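Side-chain contacts in telomerase reverse transcriptase (Candida tropicalis MYA-3404, PDB 6ZD1), which probably extends telomeres as the catalytic reverse transcriptase of telomerase, copying a template within the enzyme's RNA component into simple DNA repeats at chromosome ends: residues M188-L193 with S598-D603; L116-N121 with L589-C594; L290-L295 with F472-Y477. One frame throughout, in Å; residues are numbered along the deposited sequence.

Contact 1: M188-L193 with S598-D603; sequences MDRSKL and SEFLLD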
loop_
_atom_site.group_PDB
_atom_site.type_symbol
_atom_site.label_atom_id
_atom_site.label_comp_id
_atom_site.label_asym_id
_atom_site.label_seq_id
_atom_site.Cartn_x
_atom_site.Cartn_y
_atom_site.Cartn_z
HETATM N N MSE A 188 -1.912 8.921 -10.128
HETATM C CA MSE A 188 -0.489 8.902 -10.464
HETATM C C MSE A 188 0.326 9.419 -9.279
HETATM O O MSE A 188 1.348 8.840 -8.906
HETATM C CB MSE A 188 -0.215 9.734 -11.716
HETATM C CG MSE A 188 0.840 9.131 -12.635
HETATM SE SE MSE A 188 0.538 7.229 -12.946
HETATM C CE MSE A 188 -1.278 7.313 -13.654
ATOM N N ASP A 189 -0.143 10.523 -8.697
ATOM C CA ASP A 189 0.461 11.126 -7.511
ATOM C C ASP A 189 -0.408 10.752 -6.316
ATOM O O ASP A 189 -1.414 11.411 -6.031
ATOM C CB ASP A 189 0.583 12.637 -7.665
ATOM C CG ASP A 189 1.297 13.291 -6.496
ATOM O OD1 ASP A 189 1.806 12.564 -5.615
ATOM O OD2 ASP A 189 1.350 14.538 -6.457
ATOM N N ARG A 190 -0.017 9.688 -5.615
ATOM C CA ARG A 190 -0.807 9.139 -4.523
ATOM C C ARG A 190 -0.258 9.519 -3.150
ATOM O O ARG A 190 -0.423 8.769 -2.181
ATOM C CB ARG A 190 -0.910 7.626 -4.681
ATOM C CG ARG A 190 -1.669 7.224 -5.941
ATOM C CD ARG A 190 -1.193 5.895 -6.498
ATOM N NE ARG A 190 -2.197 5.263 -7.347
ATOM C CZ ARG A 190 -2.390 3.950 -7.437
ATOM N NH1 ARG A 190 -1.651 3.115 -6.718
ATOM N NH2 ARG A 190 -3.330 3.472 -8.241
ATOM N N SER A 191 0.381 10.685 -3.051
ATOM C CA SER A 191 0.547 11.371 -1.777
ATOM C C SER A 191 -0.699 12.157 -1.415
ATOM O O SER A 191 -0.754 12.762 -0.339
ATOM C CB SER A 191 1.747 12.330 -1.820
ATOM O OG SER A 191 2.973 11.649 -2.021
ATOM N N LYS A 192 -1.689 12.157 -2.306
ATOM C CA LYS A 192 -2.916 12.916 -2.126
ATOM C C LYS A 192 -3.881 12.134 -1.250
ATOM O O LYS A 192 -4.345 11.055 -1.631
ATOM C CB LYS A 192 -3.552 13.222 -3.481
ATOM C CG LYS A 192 -3.198 14.584 -4.061
ATOM C CD LYS A 192 -1.744 14.658 -4.503
ATOM C CE LYS A 192 -1.434 16.009 -5.132
ATOM N NZ LYS A 192 0.001 16.144 -5.500
ATOM N N LEU A 193 -4.182 12.680 -0.081
ATOM C CA LEU A 193 -5.224 12.157 0.784
ATOM C C LEU A 193 -6.437 13.063 0.666
ATOM O O LEU A 193 -6.305 14.280 0.508
ATOM C CB LEU A 193 -4.755 12.077 2.236
ATOM C CG LEU A 193 -3.879 10.860 2.525
ATOM C CD1 LEU A 193 -3.187 11.017 3.856
ATOM C CD2 LEU A 193 -4.721 9.602 2.510
ATOM N N SER A 598 2.511 4.754 0.527
ATOM C CA SER A 598 1.100 4.413 0.575
ATOM C C SER A 598 0.900 2.920 0.825
ATOM O O SER A 598 1.786 2.094 0.589
ATOM C CB SER A 598 0.414 4.828 -0.720
ATOM O OG SER A 598 0.648 6.194 -1.007
ATOM N N GLU A 599 -0.301 2.580 1.302
ATOM C CA GLU A 599 -0.589 1.201 1.682
ATOM C C GLU A 599 -0.596 0.259 0.483
ATOM O O GLU A 599 -0.159 -0.891 0.605
ATOM C CB GLU A 599 -1.939 1.125 2.403
ATOM C CG GLU A 599 -1.975 1.823 3.754
ATOM C CD GLU A 599 -3.343 1.756 4.418
ATOM O OE1 GLU A 599 -4.249 1.092 3.867
ATOM O OE2 GLU A 599 -3.512 2.370 5.495
ATOM N N PHE A 600 -1.048 0.727 -0.683
ATOM C CA PHE A 600 -1.195 -0.169 -1.826
ATOM C C PHE A 600 0.146 -0.657 -2.354
ATOM O O PHE A 600 0.190 -1.690 -3.032
ATOM C CB PHE A 600 -1.972 0.517 -2.952
ATOM C CG PHE A 600 -1.457 1.875 -3.290
ATOM C CD1 PHE A 600 -0.233 2.030 -3.917
ATOM C CD2 PHE A 600 -2.188 3.001 -2.976
ATOM C CE1 PHE A 600 0.254 3.275 -4.211
ATOM C CE2 PHE A 600 -1.706 4.250 -3.278
ATOM C CZ PHE A 600 -0.474 4.377 -3.884
ATOM N N LEU A 601 1.232 0.065 -2.085
ATOM C CA LEU A 601 2.549 -0.362 -2.528
ATOM C C LEU A 601 3.229 -1.276 -1.524
ATOM O O LEU A 601 4.355 -1.720 -1.770
ATOM C CB LEU A 601 3.428 0.853 -2.819
ATOM C CG LEU A 601 3.115 1.453 -4.192
ATOM C CD1 LEU A 601 4.166 2.456 -4.625
ATOM C CD2 LEU A 601 2.920 0.360 -5.250
ATOM N N LEU A 602 2.566 -1.569 -0.410
ATOM C CA LEU A 602 2.973 -2.637 0.485
ATOM C C LEU A 602 1.983 -3.789 0.462
ATOM O O LEU A 602 2.172 -4.770 1.189
ATOM C CB LEU A 602 3.127 -2.094 1.910
ATOM C CG LEU A 602 3.952 -0.810 2.010
ATOM C CD1 LEU A 602 3.983 -0.297 3.439
ATOM C CD2 LEU A 602 5.361 -1.045 1.491
ATOM N N ASP A 603 0.947 -3.699 -0.373
ATOM C CA ASP A 603 -0.119 -4.696 -0.440
ATOM C C ASP A 603 0.399 -5.932 -1.168
ATOM O O ASP A 603 0.693 -5.882 -2.368
ATOM C CB ASP A 603 -1.345 -4.093 -1.128
ATOM C CG ASP A 603 -2.536 -5.046 -1.182
ATOM O OD1 ASP A 603 -2.482 -6.044 -1.928
ATOM O OD2 ASP A 603 -3.538 -4.788 -0.483
#
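Arg-190 and Ser-598 bring two irregular segments together, their CA atoms 7.2 Å apart, and no other pair of CA atoms across the two segments is closer. At that point the OG of Ser-598 donates a weak hydrogen bond to the backbone O of Arg-190 at 3.0 Å. The main contact is made by the Arg-190 side chain on the ring of Phe-600. Its CB and CG lie by the CZ/CE2 rim, with CB 3.4 Å from Phe-600 CZ, and the chain, extended from CG to NE, then carries the guanidinium out over the ring. The CZ of Arg-190 stands 4.2 Å from the centroid of the Phe-600 ring and 15° off its normal, which defines a cation-pi pair. The planes do not stack flat: they are 68° apart, so the NH1 end dips toward the ring, 3.1 Å above its centre.

Segment 188-193 runs from the loop after strand 180-184 into the start of strand 193-197 in the telomerase RNA-binding region, whereas 598-603 links helix 582-596 to helix 609-637. The contact therefore joins the RNA-binding part to the C-terminal helices, consistent with the closed, ring-like arrangement of domains known from other telomerase reverse transcriptases.

The CG of Phe-600 sits between its backbone N and carbonyl carbon (chi1 49°), which turns the ring back over its own segment. On the face opposite Arg-190, the CB of Ser-598 lies 3.2 Å from the ring plane, displaced toward the rim, and Leu-601 CD2 meets an edge. Arginine and serine thus hold the ring from its two faces. Glu-184, from strand 180-184, also touches both Ser-598 and Phe-600.

Contact 2: L116-N121 with L589-C594; sequences LRLGAN and LKQFYC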
loop_
_atom_site.group_PDB
_atom_site.type_symbol
_atom_site.label_atom_id
_atom_site.label_comp_id
_atom_site.label_asym_id
_atom_site.label_seq_id
_atom_site.Cartn_x
_atom_site.Cartn_y
_atom_site.Cartn_z
ATOM N N LEU A 116 -2.199 16.339 9.570
ATOM C CA LEU A 116 -3.342 16.242 8.670
ATOM C C LEU A 116 -2.926 15.943 7.236
ATOM O O LEU A 116 -3.734 15.409 6.469
ATOM C CB LEU A 116 -4.165 17.534 8.709
ATOM C CG LEU A 116 -4.818 17.909 10.043
ATOM C CD1 LEU A 116 -5.546 19.243 9.949
ATOM C CD2 LEU A 116 -5.764 16.815 10.500
ATOM N N ARG A 117 -1.688 16.264 6.851
ATOM C CA ARG A 117 -1.226 15.894 5.519
ATOM C C ARG A 117 -0.965 14.398 5.403
ATOM O O ARG A 117 -1.005 13.857 4.291
ATOM C CB ARG A 117 0.033 16.684 5.145
ATOM C CG ARG A 117 -0.235 17.854 4.207
ATOM C CD ARG A 117 1.047 18.418 3.640
ATOM N NE ARG A 117 1.785 19.163 4.649
ATOM C CZ ARG A 117 1.696 20.477 4.811
ATOM N NH1 ARG A 117 0.904 21.189 4.020
ATOM N NH2 ARG A 117 2.403 21.077 5.759
ATOM N N LEU A 118 -0.704 13.723 6.521
ATOM C CA LEU A 118 -0.649 12.268 6.571
ATOM C C LEU A 118 -1.997 11.656 6.928
ATOM O O LEU A 118 -2.054 10.474 7.286
ATOM C CB LEU A 118 0.425 11.813 7.566
ATOM C CG LEU A 118 1.833 12.361 7.316
ATOM C CD1 LEU A 118 2.801 11.893 8.394
ATOM C CD2 LEU A 118 2.337 11.969 5.932
ATOM N N GLY A 119 -3.073 12.441 6.865
ATOM C CA GLY A 119 -4.408 11.957 7.161
ATOM C C GLY A 119 -4.678 11.675 8.618
ATOM O O GLY A 119 -5.692 11.043 8.932
ATOM N N ALA A 120 -3.805 12.133 9.519
ATOM C CA ALA A 120 -3.899 11.837 10.949
ATOM C C ALA A 120 -3.951 10.334 11.210
ATOM O O ALA A 120 -4.535 9.887 12.198
ATOM C CB ALA A 120 -5.103 12.533 11.589
ATOM N N ASN A 121 -3.334 9.546 10.328
ATOM C CA ASN A 121 -3.383 8.095 10.424
ATOM C C ASN A 121 -2.006 7.451 10.510
ATOM O O ASN A 121 -1.920 6.223 10.624
ATOM C CB ASN A 121 -4.149 7.509 9.228
ATOM C CG ASN A 121 -4.667 6.109 9.496
ATOM O OD1 ASN A 121 -4.939 5.743 10.641
ATOM N ND2 ASN A 121 -4.804 5.316 8.439
ATOM N N LEU A 589 12.283 15.166 5.537
ATOM C CA LEU A 589 12.369 13.952 4.732
ATOM C C LEU A 589 11.606 12.797 5.368
ATOM O O LEU A 589 11.164 11.885 4.661
ATOM C CB LEU A 589 13.830 13.561 4.507
ATOM C CG LEU A 589 14.661 14.463 3.594
ATOM C CD1 LEU A 589 16.078 13.938 3.483
ATOM C CD2 LEU A 589 14.026 14.592 2.215
ATOM N N LYS A 590 11.427 12.815 6.688
ATOM C CA LYS A 590 10.567 11.812 7.301
ATOM C C LYS A 590 9.114 12.062 6.925
ATOM O O LYS A 590 8.367 11.116 6.649
ATOM C CB LYS A 590 10.753 11.812 8.820
ATOM C CG LYS A 590 10.369 10.505 9.501
ATOM C CD LYS A 590 8.881 10.433 9.721
ATOM C CE LYS A 590 8.420 9.052 10.114
ATOM N NZ LYS A 590 6.916 9.057 10.210
ATOM N N GLN A 591 8.705 13.334 6.878
ATOM C CA GLN A 591 7.383 13.670 6.362
ATOM C C GLN A 591 7.230 13.234 4.911
ATOM O O GLN A 591 6.216 12.631 4.542
ATOM C CB GLN A 591 7.134 15.170 6.490
ATOM C CG GLN A 591 6.756 15.592 7.882
ATOM C CD GLN A 591 5.538 14.845 8.378
ATOM O OE1 GLN A 591 4.444 14.975 7.820
ATOM N NE2 GLN A 591 5.720 14.037 9.417
ATOM N N PHE A 592 8.240 13.508 4.079
ATOM C CA PHE A 592 8.165 13.131 2.670
ATOM C C PHE A 592 8.038 11.623 2.507
ATOM O O PHE A 592 7.244 11.145 1.687
ATOM C CB PHE A 592 9.397 13.649 1.927
ATOM C CG PHE A 592 9.540 13.101 0.532
ATOM C CD1 PHE A 592 8.852 13.675 -0.525
ATOM C CD2 PHE A 592 10.369 12.019 0.277
ATOM C CE1 PHE A 592 8.982 13.176 -1.809
ATOM C CE2 PHE A 592 10.499 11.515 -1.005
ATOM C CZ PHE A 592 9.805 12.095 -2.050
ATOM N N TYR A 593 8.796 10.859 3.295
ATOM C CA TYR A 593 8.792 9.406 3.147
ATOM C C TYR A 593 7.426 8.824 3.485
ATOM O O TYR A 593 6.863 8.043 2.708
ATOM C CB TYR A 593 9.873 8.792 4.035
ATOM C CG TYR A 593 10.092 7.316 3.809
ATOM C CD1 TYR A 593 11.000 6.875 2.858
ATOM C CD2 TYR A 593 9.404 6.363 4.551
ATOM C CE1 TYR A 593 11.208 5.532 2.640
ATOM C CE2 TYR A 593 9.610 5.008 4.337
ATOM C CZ TYR A 593 10.515 4.601 3.380
ATOM O OH TYR A 593 10.738 3.262 3.154
ATOM N N CYS A 594 6.868 9.207 4.635
ATOM C CA CYS A 594 5.552 8.698 5.012
ATOM C C CYS A 594 4.468 9.183 4.064
ATOM O O CYS A 594 3.482 8.475 3.840
ATOM C CB CYS A 594 5.210 9.099 6.445
ATOM S SG CYS A 594 6.320 8.409 7.675
#
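Leu-118 accounts for about half of the 153 Å² buried here, reaching with its two methyl groups toward Gln-591 and Cys-594 on helix 582-596. The methyls divide unevenly: CD1 serves mainly the amide, CD2 the cysteine. Leu-118 CD1 meets the outer end of the Gln-591 amide, 3.5 Å from OE1. It is also 3.8 Å from NE2 of Gln-591, yet it stands only about 1.6 Å out of the amide plane and so does not lie squarely over the face. The other methyl, Leu-118 CD2, turns to the helix backbone and is 4.0 Å from the carbonyl C of Cys-594. Its nearest side-chain neighbour there is Cys-594 CB at 4.1 Å, an ordinary apolar distance.

Gln-591 does not aim its CB at the opposite segment; a bend at chi2 (-56°) swings the amide round to Leu-118. No hydrogen bond crosses between the segments, so the association rests on van der Waals packing of a branched side chain against an amide and a turn of helix.

Leu-118 owes its position to the end of helix 104-117, which closes in a Schellman motif with Gly-119, at a phi of 72°, as the C-prime residue. Ala-120 N to Phe-115 O and Gly-119 N to Leu-116 O define it, and a type I' turn from Leu-118 to Asn-121 overlaps it.

Around this joint, Leu-116 packs on helices 79-93 and 158-179, and its carbonyl receives the hydroxyl of Tyr-195 from strand 193-197. Across the contact, helix 582-596 is flanked by helices 609-637 and 642-664, with Tyr-593 touching both and Cys-594 packing on Thr-655 of the latter.

Contact 3: L290-L295 with F472-Y477; sequences LKLNAL and FCDILY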
loop_
_atom_site.group_PDB
_atom_site.type_symbol
_atom_site.label_atom_id
_atom_site.label_comp_id
_atom_site.label_asym_id
_atom_site.label_seq_id
_atom_site.Cartn_x
_atom_site.Cartn_y
_atom_site.Cartn_z
ATOM N N LEU A 290 5.832 -20.621 -5.571
ATOM C CA LEU A 290 6.958 -21.461 -5.968
ATOM C C LEU A 290 6.698 -22.150 -7.301
ATOM O O LEU A 290 7.568 -22.157 -8.181
ATOM C CB LEU A 290 7.253 -22.493 -4.880
ATOM C CG LEU A 290 7.982 -21.948 -3.655
ATOM C CD1 LEU A 290 8.323 -23.071 -2.690
ATOM C CD2 LEU A 290 9.237 -21.198 -4.081
ATOM N N LYS A 291 5.503 -22.726 -7.472
ATOM C CA LYS A 291 5.143 -23.315 -8.757
ATOM C C LYS A 291 5.245 -22.284 -9.871
ATOM O O LYS A 291 5.697 -22.595 -10.979
ATOM C CB LYS A 291 3.728 -23.889 -8.694
ATOM C CG LYS A 291 3.577 -25.089 -7.786
ATOM C CD LYS A 291 4.330 -26.275 -8.350
ATOM C CE LYS A 291 4.260 -27.466 -7.417
ATOM N NZ LYS A 291 5.150 -28.560 -7.894
ATOM N N LEU A 292 4.837 -21.047 -9.586
ATOM C CA LEU A 292 4.904 -19.990 -10.587
ATOM C C LEU A 292 6.346 -19.581 -10.862
ATOM O O LEU A 292 6.706 -19.289 -12.009
ATOM C CB LEU A 292 4.078 -18.793 -10.117
ATOM C CG LEU A 292 3.556 -17.830 -11.177
ATOM C CD1 LEU A 292 2.705 -18.576 -12.193
ATOM C CD2 LEU A 292 2.757 -16.733 -10.509
ATOM N N ASN A 293 7.186 -19.554 -9.823
ATOM C CA ASN A 293 8.594 -19.226 -10.017
ATOM C C ASN A 293 9.306 -20.305 -10.820
ATOM O O ASN A 293 10.127 -19.998 -11.692
ATOM C CB ASN A 293 9.283 -19.037 -8.668
ATOM C CG ASN A 293 8.861 -17.765 -7.974
ATOM O OD1 ASN A 293 8.525 -16.772 -8.621
ATOM N ND2 ASN A 293 8.879 -17.784 -6.648
ATOM N N ALA A 294 9.005 -21.575 -10.537
ATOM C CA ALA A 294 9.660 -22.663 -11.250
ATOM C C ALA A 294 9.303 -22.654 -12.729
ATOM O O ALA A 294 10.092 -23.117 -13.561
ATOM C CB ALA A 294 9.290 -24.003 -10.616
ATOM N N LEU A 295 8.130 -22.122 -13.079
ATOM C CA LEU A 295 7.751 -22.007 -14.479
ATOM C C LEU A 295 8.461 -20.862 -15.183
ATOM O O LEU A 295 8.601 -20.901 -16.410
ATOM C CB LEU A 295 6.240 -21.821 -14.600
ATOM C CG LEU A 295 5.433 -23.073 -14.288
ATOM C CD1 LEU A 295 3.954 -22.756 -14.302
ATOM C CD2 LEU A 295 5.763 -24.159 -15.297
ATOM N N PHE A 472 -3.712 -15.187 -8.140
ATOM C CA PHE A 472 -4.640 -15.797 -9.087
ATOM C C PHE A 472 -4.474 -15.172 -10.466
ATOM O O PHE A 472 -4.210 -15.870 -11.452
ATOM C CB PHE A 472 -6.082 -15.636 -8.600
ATOM C CG PHE A 472 -6.484 -16.611 -7.529
ATOM C CD1 PHE A 472 -5.722 -17.741 -7.277
ATOM C CD2 PHE A 472 -7.637 -16.402 -6.782
ATOM C CE1 PHE A 472 -6.096 -18.641 -6.293
ATOM C CE2 PHE A 472 -8.017 -17.300 -5.794
ATOM C CZ PHE A 472 -7.246 -18.420 -5.552
ATOM N N CYS A 473 -4.552 -13.840 -10.535
ATOM C CA CYS A 473 -4.426 -13.153 -11.814
ATOM C C CYS A 473 -3.059 -13.396 -12.439
ATOM O O CYS A 473 -2.942 -13.474 -13.667
ATOM C CB CYS A 473 -4.677 -11.656 -11.613
ATOM S SG CYS A 473 -4.762 -10.669 -13.118
ATOM N N ASP A 474 -2.025 -13.565 -11.612
ATOM C CA ASP A 474 -0.689 -13.844 -12.130
ATOM C C ASP A 474 -0.610 -15.247 -12.721
ATOM O O ASP A 474 -0.027 -15.444 -13.794
ATOM C CB ASP A 474 0.342 -13.667 -11.016
ATOM C CG ASP A 474 1.759 -13.525 -11.539
ATOM O OD1 ASP A 474 1.950 -13.505 -12.775
ATOM O OD2 ASP A 474 2.685 -13.428 -10.706
ATOM N N ILE A 475 -1.195 -16.231 -12.036
ATOM C CA ILE A 475 -1.206 -17.601 -12.547
ATOM C C ILE A 475 -1.932 -17.661 -13.886
ATOM O O ILE A 475 -1.444 -18.260 -14.852
ATOM C CB ILE A 475 -1.846 -18.554 -11.522
ATOM C CG1 ILE A 475 -0.944 -18.731 -10.301
ATOM C CG2 ILE A 475 -2.147 -19.905 -12.155
ATOM C CD1 ILE A 475 -1.578 -19.579 -9.218
ATOM N N LEU A 476 -3.117 -17.050 -13.960
ATOM C CA LEU A 476 -3.932 -17.162 -15.166
ATOM C C LEU A 476 -3.273 -16.462 -16.350
ATOM O O LEU A 476 -3.176 -17.033 -17.444
ATOM C CB LEU A 476 -5.332 -16.593 -14.908
ATOM C CG LEU A 476 -6.312 -16.653 -16.086
ATOM C CD1 LEU A 476 -6.393 -18.059 -16.656
ATOM C CD2 LEU A 476 -7.696 -16.173 -15.691
ATOM N N TYR A 477 -2.801 -15.227 -16.153
ATOM C CA TYR A 477 -2.213 -14.490 -17.268
ATOM C C TYR A 477 -0.859 -15.063 -17.680
ATOM O O TYR A 477 -0.504 -15.008 -18.864
ATOM C CB TYR A 477 -2.092 -13.002 -16.924
ATOM C CG TYR A 477 -3.371 -12.203 -17.121
ATOM C CD1 TYR A 477 -4.582 -12.832 -17.393
ATOM C CD2 TYR A 477 -3.360 -10.816 -17.049
ATOM C CE1 TYR A 477 -5.748 -12.097 -17.576
ATOM C CE2 TYR A 477 -4.518 -10.076 -17.230
ATOM C CZ TYR A 477 -5.707 -10.719 -17.492
ATOM O OH TYR A 477 -6.855 -9.981 -17.673
#
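Within the reverse transcriptase region, helix 263-298 packs here against helix 469-484, which begins within a sequence that resembles motif B of reverse transcriptases. Leu-292 is the residue that bridges them: its CA is 6.8 Å from the CA of Ile-475, and its two methyls go to different partners. Leu-292 CD1 rests on the helix backbone, 4.0 Å from Ile-475 CA. The same methyl is 4.1 Å from CG1 of Ile-475, the branch beside the backbone N. Leu-292 CD2 instead approaches the carboxylate of Asp-474, at 3.3 Å from OD2 and 3.5 Å from CG. A chi1 of -163° points the carboxylate of Asp-474 toward helix 263-298, where it meets this methyl at a slant.

Asp-474 OD1 forms salt bridges with Arg-499, on strand 495-500 of the antiparallel sheet, and with Arg-296, on helix 263-298. The interface is therefore divided: hydrocarbon meets hydrocarbon at Ile-475, whereas at Asp-474 the leucine methyl borders an anion whose charge two arginines probably offset. No hydrogen bond joins the two segments; Arg-296, on the same helix as Leu-292 and just past Leu-295, supplies a polar link between the helices.

How the contacts relate
Contacts 1 and 2 are neighbours, with centres about 12 Å apart, and they touch: Leu-193 CD1 of contact 1 packs 3.3 Å from Gly-119 N of contact 2. Along the chain their segments alternate, 116-121, 188-193, 589-594 and 598-603, so both join the RNA-binding region to helix 582-596 or the loop after it. Contact 3 lies wholly within the intervening sequence, in the reverse transcriptase region. Its centre is about 26 Å from that of contact 1 and 36 Å from that of contact 2, on the other side of the chain's centre from the latter. Contacts 1 and 2 thus tie the RNA-binding region to the C-terminal part of the chain, whereas contact 3 joins two reverse transcriptase helices.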